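Side-chain contacts in erythrocyte binding antigen 140 (Plasmodium falciparum, PDB 4GF2), which probably binds a receptor on the host red cell surface, glycophorin C, through its two Duffy binding-like domains during parasite invasion of erythrocytes: residues 326-331 and 533-538; 334-339 and 540-545. The protein carries 3 engineered substitutions. All blocks are in the same frame, centred on the assembly; numbering follows the deposited sequence.

Both interactions join one long loop, which runs from helix 308-314 to helix 343-346, to a single long helix, 518-548. Their centres lie about 9 Å apart, about 40 Å from the centre of the chain, and they touch each other: Cys328 CB packs 3.8 Å from Thr339 O. The order along the chain is 326-331, 334-339, 533-538, 540-545, so loop and helix advance together and the earlier loop segment meets the earlier helix segment. Some 200 mostly helical residues separate each pair. The two contacts therefore tie a disulfide-bonded loop in the C-terminal half of the chain to the long helix 518-548.

Interaction 1: 326-331 and 533-538; sequences WNCAGT and KSEYEK. Engineered in segment 326-331: Ala329 (natural residue Thr). With GOL (glycerol), chain I.
Four side chains that meet here, Trp326, Cys328, Glu535 and Lys538, share one first torsion, with CG (SG in the cysteine) anti to the carbonyl carbon and beside the backbone N. In Cys328 (chi1 -50°) this sends SG toward the helix, 3.9 Å from Glu535 CG, while its CB rests closely against the lysine chain, 3.4 Å from Lys538 CD. Lys538 is extended as far as CE and then bends at chi4 (67°), which carries its ammonium past the cysteine to a glycerol molecule.

The other half of the contact is Trp326 against Glu535. The glutamate chain is extended beyond CG, and its carboxylate reaches the root of the indole, with OE2 3.7 Å from Trp326 CB. The ring itself leads away from the helix, to an edge-to-face contact with Trp486 and a hydrogen bond to Asp489. A water joins the two residues, taking the hydrogen of Trp326 N and donating to Glu535 OE2 at 2.8 Å. The other carboxylate oxygen, OE1, is held by Lys532 and Trp486, a set of partners that would probably keep this buried acid ionised.

Glycerol, probably from the crystallisation liquor, spans the two segments. Its O3 accepts from Lys538 NZ at 3.0 Å and donates to Ser534 OG at 2.9 Å, while O1 makes a weak bond to Trp326 O. Within the loop, Asn327 OD1 accepts a hydrogen bond from the backbone N of Ala329, an engineered residue, at 2.9 Å, the donor lying above the plane of the Asn327 amide.

The helix thus packs against one end of a loop closed by the Cys328-Cys340 disulfide and entered through an Asx turn at Asn327, part of the disulfide-rich, helical Duffy binding-like fold.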
ATOM      1  N   TRP A 326     -20.850  29.985   9.257  1.00 58.60           N
ATOM      2  CA  TRP A 326     -19.404  30.098   9.179  1.00 52.86           C
ATOM      3  C   TRP A 326     -18.861  30.235  10.592  1.00 48.62           C
ATOM      4  O   TRP A 326     -19.466  30.895  11.435  1.00 49.66           O
ATOM      5  CB  TRP A 326     -19.010  31.295   8.317  1.00 52.64           C
ATOM      6  CG  TRP A 326     -19.182  31.022   6.859  1.00 51.77           C
ATOM      7  CD1 TRP A 326     -20.360  30.879   6.183  1.00 52.86           C
ATOM      8  CD2 TRP A 326     -18.143  30.845   5.893  1.00 50.42           C
ATOM      9  NE1 TRP A 326     -20.117  30.627   4.855  1.00 52.28           N
ATOM     10  CE2 TRP A 326     -18.762  30.599   4.651  1.00 50.63           C
ATOM     11  CE3 TRP A 326     -16.747  30.871   5.957  1.00 49.64           C
ATOM     12  CZ2 TRP A 326     -18.033  30.381   3.485  1.00 50.92           C
ATOM     13  CZ3 TRP A 326     -16.026  30.657   4.797  1.00 49.20           C
ATOM     14  CH2 TRP A 326     -16.671  30.414   3.578  1.00 50.63           C
ATOM     15  N   ASN A 327     -17.730  29.592  10.850  1.00 44.16           N
ATOM     16  CA  ASN A 327     -17.127  29.598  12.173  1.00 45.38           C
ATOM     17  C   ASN A 327     -15.927  30.532  12.233  1.00 48.27           C
ATOM     18  O   ASN A 327     -14.881  30.241  11.665  1.00 47.03           O
ATOM     19  CB  ASN A 327     -16.713  28.177  12.563  1.00 43.94           C
ATOM     20  CG  ASN A 327     -15.975  28.122  13.885  1.00 46.63           C
ATOM     21  OD1 ASN A 327     -16.021  29.061  14.678  1.00 51.46           O
ATOM     22  ND2 ASN A 327     -15.287  27.016  14.130  1.00 44.29           N
ATOM     23  N   CYS A 328     -16.087  31.652  12.931  1.00 51.97           N
ATOM     24  CA  CYS A 328     -15.017  32.637  13.077  1.00 52.49           C
ATOM     25  C   CYS A 328     -14.517  32.699  14.521  1.00 54.11           C
ATOM     26  O   CYS A 328     -14.002  33.729  14.952  1.00 55.46           O
ATOM     27  CB  CYS A 328     -15.510  34.033  12.672  1.00 53.67           C
ATOM     28  SG  CYS A 328     -16.360  34.145  11.072  1.00 69.68           S
ATOM     29  N   ALA A 329     -14.665  31.607  15.267  1.00 52.52           N
ATOM     30  CA  ALA A 329     -14.367  31.637  16.699  1.00 51.72           C
ATOM     31  C   ALA A 329     -13.740  30.351  17.245  1.00 54.10           C
ATOM     32  O   ALA A 329     -13.873  30.049  18.428  1.00 57.89           O
ATOM     33  CB  ALA A 329     -15.633  31.965  17.476  1.00 50.02           C
ATOM     34  N   GLY A 330     -13.056  29.599  16.391  1.00 51.41           N
ATOM     35  CA  GLY A 330     -12.367  28.398  16.832  1.00 49.07           C
ATOM     36  C   GLY A 330     -11.037  28.726  17.487  1.00 47.20           C
ATOM     37  O   GLY A 330     -10.663  29.894  17.589  1.00 46.29           O
ATOM     38  N   THR A 331     -10.321  27.699  17.937  1.00 46.27           N
ATOM     39  CA  THR A 331      -9.010  27.893  18.554  1.00 45.89           C
ATOM     40  C   THR A 331      -8.006  28.420  17.533  1.00 43.57           C
ATOM     41  O   THR A 331      -7.020  29.060  17.892  1.00 44.37           O
ATOM     42  CB  THR A 331      -8.469  26.584  19.161  1.00 45.69           C
ATOM     43  OG1 THR A 331      -8.603  25.524  18.208  1.00 41.22           O
ATOM     44  CG2 THR A 331      -9.241  26.216  20.423  1.00 49.09           C
ATOM     45  N   LYS A 533     -22.227  40.607   8.258  1.00 64.87           N
ATOM     46  CA  LYS A 533     -21.443  41.833   8.320  1.00 67.86           C
ATOM     47  C   LYS A 533     -20.224  41.655   9.218  1.00 64.51           C
ATOM     48  O   LYS A 533     -19.127  42.092   8.874  1.00 65.46           O
ATOM     49  CB  LYS A 533     -22.298  42.992   8.832  1.00 75.16           C
ATOM     50  CG  LYS A 533     -21.541  44.304   8.948  1.00 81.52           C
ATOM     51  CD  LYS A 533     -22.424  45.417   9.490  1.00 88.43           C
ATOM     52  CE  LYS A 533     -21.629  46.692   9.735  1.00 93.90           C
ATOM     53  NZ  LYS A 533     -21.026  47.243   8.489  1.00 96.89           N
ATOM     54  N   SER A 534     -20.412  41.017  10.368  1.00 61.49           N
ATOM     55  CA  SER A 534     -19.294  40.766  11.269  1.00 60.85           C
ATOM     56  C   SER A 534     -18.293  39.797  10.641  1.00 55.95           C
ATOM     57  O   SER A 534     -17.082  39.989  10.760  1.00 54.12           O
ATOM     58  CB  SER A 534     -19.779  40.249  12.629  1.00 65.78           C
ATOM     59  OG  SER A 534     -20.597  39.102  12.504  1.00 67.94           O
ATOM     60  N   GLU A 535     -18.798  38.775   9.956  1.00 54.53           N
ATOM     61  CA  GLU A 535     -17.937  37.805   9.291  1.00 53.85           C
ATOM     62  C   GLU A 535     -17.094  38.519   8.246  1.00 57.34           C
ATOM     63  O   GLU A 535     -15.887  38.296   8.136  1.00 59.24           O
ATOM     64  CB  GLU A 535     -18.771  36.719   8.619  1.00 52.61           C
ATOM     65  CG  GLU A 535     -19.553  35.848   9.580  1.00 52.65           C
ATOM     66  CD  GLU A 535     -20.491  34.899   8.858  1.00 54.28           C
ATOM     67  OE1 GLU A 535     -20.545  34.953   7.613  1.00 54.35           O
ATOM     68  OE2 GLU A 535     -21.172  34.099   9.534  1.00 55.47           O
ATOM     69  N   TYR A 536     -17.752  39.383   7.480  1.00 58.10           N
ATOM     70  CA  TYR A 536     -17.095  40.175   6.454  1.00 58.71           C
ATOM     71  C   TYR A 536     -15.984  41.028   7.051  1.00 60.56           C
ATOM     72  O   TYR A 536     -14.866  41.050   6.543  1.00 61.21           O
ATOM     73  CB  TYR A 536     -18.123  41.068   5.759  1.00 60.85           C
ATOM     74  CG  TYR A 536     -17.528  42.090   4.821  1.00 65.02           C
ATOM     75  CD1 TYR A 536     -17.263  41.775   3.495  1.00 66.88           C
ATOM     76  CD2 TYR A 536     -17.239  43.374   5.257  1.00 67.50           C
ATOM     77  CE1 TYR A 536     -16.723  42.711   2.631  1.00 70.23           C
ATOM     78  CE2 TYR A 536     -16.699  44.315   4.401  1.00 70.75           C
ATOM     79  CZ  TYR A 536     -16.445  43.978   3.090  1.00 72.27           C
ATOM     80  OH  TYR A 536     -15.906  44.912   2.235  1.00 75.39           O
ATOM     81  N   GLU A 537     -16.299  41.723   8.141  1.00 61.73           N
ATOM     82  CA  GLU A 537     -15.348  42.621   8.785  1.00 64.40           C
ATOM     83  C   GLU A 537     -14.116  41.876   9.277  1.00 62.57           C
ATOM     84  O   GLU A 537     -12.991  42.349   9.114  1.00 62.04           O
ATOM     85  CB  GLU A 537     -16.015  43.347   9.952  1.00 68.24           C
ATOM     86  CG  GLU A 537     -17.011  44.409   9.522  1.00 74.56           C
ATOM     87  CD  GLU A 537     -17.724  45.046  10.697  1.00 81.46           C
ATOM     88  OE1 GLU A 537     -17.692  44.461  11.800  1.00 84.12           O
ATOM     89  OE2 GLU A 537     -18.312  46.134  10.519  1.00 84.77           O
ATOM     90  N   LYS A 538     -14.334  40.714   9.884  1.00 62.30           N
ATOM     91  CA  LYS A 538     -13.234  39.892  10.370  1.00 61.98           C
ATOM     92  C   LYS A 538     -12.264  39.571   9.242  1.00 58.72           C
ATOM     93  O   LYS A 538     -11.067  39.841   9.342  1.00 59.48           O
ATOM     94  CB  LYS A 538     -13.761  38.589  10.979  1.00 63.01           C
ATOM     95  CG  LYS A 538     -14.353  38.738  12.374  1.00 67.34           C
ATOM     96  CD  LYS A 538     -14.751  37.384  12.948  1.00 67.85           C
ATOM     97  CE  LYS A 538     -15.237  37.494  14.387  1.00 71.51           C
ATOM     98  NZ  LYS A 538     -16.521  38.241  14.497  1.00 73.73           N
TER
HETATM   99  C1  GOL I 808     -18.590  33.453  14.881  1.00 86.68           C
HETATM  100  O1  GOL I 808     -19.295  32.800  13.849  1.00 86.14           O
HETATM  101  C2  GOL I 808     -19.107  34.881  15.016  1.00 87.00           C
HETATM  102  O2  GOL I 808     -20.467  34.865  15.392  1.00 87.19           O
HETATM  103  C3  GOL I 808     -18.941  35.617  13.691  1.00 87.31           C
HETATM  104  O3  GOL I 808     -19.201  36.991  13.871  1.00 87.21           O
HETATM  105  O   HOH W   1     -22.775  32.043   8.658  1.00 42.33           O

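Interaction 2: 334-339 and 540-545; sequences NKFPGT and VDKYTK
Lys542 carries this contact almost alone, laying its aliphatic chain across the turn formed by Phe336 to Thr339. CG stands anti to the backbone N (chi1 173°), and the chain stays extended through CE before bending at chi4 (62°). The straight part runs past the oxygen of Pro337, with Lys542 CD 3.7 Å from Pro337 O, and then continues beside Thr339 with both side chains pointing the same way. Thr339 OG1 lies 3.5 Å from Lys542 CE in a van der Waals contact.

The bend puts the ammonium at the edge of the Phe336 ring and near its plane, with Lys542 NZ 4.2 Å from Phe336 CD1. That approach uses no aromatic face; the cation-pi contact of this lysine is with Phe479 of helix 478-508, and its salt bridge is to Asp546, one turn further along its own helix. One face of the Phe336 ring is instead lined by its neighbour, Lys335 CG, offset toward the rim.

Gly338, which has no side chain, lets the backbone of the turn come close to the helix: its CA is 4.1 Å from Lys542 CB. Thr339 steadies the turn from within: with OG1 anti to the carbonyl carbon, its hydroxyl donates to Phe336 O at 3.1 Å, from above the carbonyl plane, alongside a weak bond from Thr339 N to the same oxygen. On the helix, Lys545 NZ meets Asp541 OD2 on its syn side at 2.9 Å, a salt bridge between residues one turn apart.

The whole is a type II beta turn with glycine at its third position, phi 100°, seated on the long helix 518-548, in the helical architecture of Duffy binding-like proteins.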
ATOM      1  N   ASN A 334      -6.691  31.983  17.402  1.00 53.94           N
ATOM      2  CA  ASN A 334      -5.585  32.430  18.239  1.00 60.10           C
ATOM      3  C   ASN A 334      -4.385  32.826  17.378  1.00 61.40           C
ATOM      4  O   ASN A 334      -3.877  33.942  17.487  1.00 63.56           O
ATOM      5  CB  ASN A 334      -5.185  31.347  19.246  1.00 66.32           C
ATOM      6  CG  ASN A 334      -6.298  31.017  20.234  1.00 74.39           C
ATOM      7  OD1 ASN A 334      -6.649  29.851  20.421  1.00 79.24           O
ATOM      8  ND2 ASN A 334      -6.854  32.044  20.872  1.00 77.63           N
ATOM      9  N   LYS A 335      -3.944  31.916  16.515  1.00 63.09           N
ATOM     10  CA  LYS A 335      -2.820  32.189  15.624  1.00 68.53           C
ATOM     11  C   LYS A 335      -3.270  32.926  14.362  1.00 66.14           C
ATOM     12  O   LYS A 335      -2.521  33.725  13.805  1.00 72.84           O
ATOM     13  CB  LYS A 335      -2.115  30.889  15.233  1.00 74.54           C
ATOM     14  CG  LYS A 335      -0.863  31.099  14.386  1.00 82.21           C
ATOM     15  CD  LYS A 335      -0.487  29.852  13.592  1.00 85.21           C
ATOM     16  CE  LYS A 335       0.598  29.034  14.273  1.00 88.22           C
ATOM     17  NZ  LYS A 335       1.059  27.912  13.407  1.00 87.10           N
ATOM     18  N   PHE A 336      -4.493  32.655  13.912  1.00 57.34           N
ATOM     19  CA  PHE A 336      -4.999  33.253  12.682  1.00 52.54           C
ATOM     20  C   PHE A 336      -6.302  34.016  12.899  1.00 48.98           C
ATOM     21  O   PHE A 336      -7.347  33.617  12.382  1.00 47.70           O
ATOM     22  CB  PHE A 336      -5.238  32.176  11.626  1.00 52.76           C
ATOM     23  CG  PHE A 336      -4.018  31.373  11.285  1.00 56.73           C
ATOM     24  CD1 PHE A 336      -3.043  31.891  10.448  1.00 61.23           C
ATOM     25  CD2 PHE A 336      -3.852  30.094  11.787  1.00 56.94           C
ATOM     26  CE1 PHE A 336      -1.921  31.149  10.126  1.00 63.01           C
ATOM     27  CE2 PHE A 336      -2.736  29.348  11.468  1.00 58.65           C
ATOM     28  CZ  PHE A 336      -1.768  29.876  10.638  1.00 61.32           C
ATOM     29  N   PRO A 337      -6.245  35.129  13.644  1.00 48.20           N
ATOM     30  CA  PRO A 337      -7.444  35.945  13.864  1.00 49.62           C
ATOM     31  C   PRO A 337      -7.998  36.511  12.560  1.00 54.07           C
ATOM     32  O   PRO A 337      -7.225  36.911  11.690  1.00 57.10           O
ATOM     33  CB  PRO A 337      -6.942  37.074  14.769  1.00 48.68           C
ATOM     34  CG  PRO A 337      -5.489  37.165  14.486  1.00 48.16           C
ATOM     35  CD  PRO A 337      -5.040  35.756  14.210  1.00 47.76           C
ATOM     36  N   GLY A 338      -9.323  36.531  12.434  1.00 54.52           N
ATOM     37  CA  GLY A 338      -9.983  37.064  11.253  1.00 55.16           C
ATOM     38  C   GLY A 338     -10.428  35.990  10.275  1.00 53.26           C
ATOM     39  O   GLY A 338     -11.142  36.271   9.312  1.00 55.42           O
ATOM     40  N   THR A 339     -10.007  34.755  10.523  1.00 50.01           N
ATOM     41  CA  THR A 339     -10.338  33.634   9.653  1.00 49.02           C
ATOM     42  C   THR A 339     -11.749  33.112   9.922  1.00 48.10           C
ATOM     43  O   THR A 339     -12.180  33.019  11.068  1.00 47.33           O
ATOM     44  CB  THR A 339      -9.338  32.474   9.853  1.00 49.50           C
ATOM     45  OG1 THR A 339      -8.023  32.895   9.463  1.00 53.04           O
ATOM     46  CG2 THR A 339      -9.744  31.260   9.027  1.00 47.47           C
ATOM     47  N   VAL A 540     -12.017  40.795   6.177  1.00 64.59           N
ATOM     48  CA  VAL A 540     -11.463  41.979   5.539  1.00 66.74           C
ATOM     49  C   VAL A 540     -10.257  42.473   6.326  1.00 67.49           C
ATOM     50  O   VAL A 540      -9.247  42.880   5.749  1.00 70.41           O
ATOM     51  CB  VAL A 540     -12.512  43.100   5.441  1.00 68.33           C
ATOM     52  CG1 VAL A 540     -11.842  44.462   5.301  1.00 72.31           C
ATOM     53  CG2 VAL A 540     -13.452  42.840   4.275  1.00 67.15           C
ATOM     54  N   ASP A 541     -10.367  42.429   7.649  1.00 65.35           N
ATOM     55  CA  ASP A 541      -9.304  42.912   8.518  1.00 66.84           C
ATOM     56  C   ASP A 541      -8.047  42.079   8.322  1.00 63.64           C
ATOM     57  O   ASP A 541      -6.944  42.617   8.237  1.00 65.22           O
ATOM     58  CB  ASP A 541      -9.752  42.857   9.979  1.00 70.01           C
ATOM     59  CG  ASP A 541      -8.789  43.561  10.911  1.00 78.94           C
ATOM     60  OD1 ASP A 541      -8.309  44.660  10.559  1.00 85.52           O
ATOM     61  OD2 ASP A 541      -8.513  43.016  12.001  1.00 79.94           O
ATOM     62  N   LYS A 542      -8.216  40.763   8.246  1.00 60.71           N
ATOM     63  CA  LYS A 542      -7.087  39.862   8.058  1.00 61.34           C
ATOM     64  C   LYS A 542      -6.479  40.048   6.676  1.00 65.09           C
ATOM     65  O   LYS A 542      -5.259  40.128   6.531  1.00 69.28           O
ATOM     66  CB  LYS A 542      -7.520  38.404   8.241  1.00 57.70           C
ATOM     67  CG  LYS A 542      -6.435  37.397   7.884  1.00 55.54           C
ATOM     68  CD  LYS A 542      -6.879  35.970   8.152  1.00 51.25           C
ATOM     69  CE  LYS A 542      -5.894  34.966   7.573  1.00 49.76           C
ATOM     70  NZ  LYS A 542      -4.540  35.073   8.186  1.00 50.45           N
ATOM     71  N   TYR A 543      -7.335  40.110   5.663  1.00 64.23           N
ATOM     72  CA  TYR A 543      -6.883  40.294   4.294  1.00 66.44           C
ATOM     73  C   TYR A 543      -6.034  41.556   4.199  1.00 72.06           C
ATOM     74  O   TYR A 543      -5.001  41.572   3.534  1.00 75.25           O
ATOM     75  CB  TYR A 543      -8.081  40.390   3.351  1.00 66.83           C
ATOM     76  CG  TYR A 543      -7.714  40.717   1.922  1.00 70.81           C
ATOM     77  CD1 TYR A 543      -7.526  42.033   1.515  1.00 75.12           C
ATOM     78  CD2 TYR A 543      -7.558  39.711   0.977  1.00 70.97           C
ATOM     79  CE1 TYR A 543      -7.192  42.339   0.210  1.00 78.21           C
ATOM     80  CE2 TYR A 543      -7.224  40.005  -0.332  1.00 73.90           C
ATOM     81  CZ  TYR A 543      -7.043  41.322  -0.710  1.00 77.47           C
ATOM     82  OH  TYR A 543      -6.710  41.621  -2.010  1.00 81.16           O
ATOM     83  N   THR A 544      -6.475  42.607   4.880  1.00 74.39           N
ATOM     84  CA  THR A 544      -5.790  43.894   4.845  1.00 80.77           C
ATOM     85  C   THR A 544      -4.481  43.855   5.630  1.00 82.46           C
ATOM     86  O   THR A 544      -3.430  44.245   5.121  1.00 83.51           O
ATOM     87  CB  THR A 544      -6.675  45.004   5.431  1.00 84.60           C
ATOM     88  OG1 THR A 544      -7.898  45.083   4.692  1.00 86.43           O
ATOM     89  CG2 THR A 544      -5.961  46.346   5.370  1.00 88.39           C
ATOM     90  N   LYS A 545      -4.555  43.391   6.872  1.00 83.71           N
ATOM     91  CA  LYS A 545      -3.376  43.308   7.726  1.00 87.17           C
ATOM     92  C   LYS A 545      -2.321  42.386   7.126  1.00 84.07           C
ATOM     93  O   LYS A 545      -1.130  42.695   7.161  1.00 87.55           O
ATOM     94  CB  LYS A 545      -3.764  42.832   9.128  1.00 88.41           C
ATOM     95  CG  LYS A 545      -4.501  43.882   9.943  1.00 93.45           C
ATOM     96  CD  LYS A 545      -4.938  43.346  11.296  1.00 94.87           C
ATOM     97  CE  LYS A 545      -5.551  44.444  12.150  1.00100.49           C
ATOM     98  NZ  LYS A 545      -6.187  43.913  13.386  1.00100.91           N
TER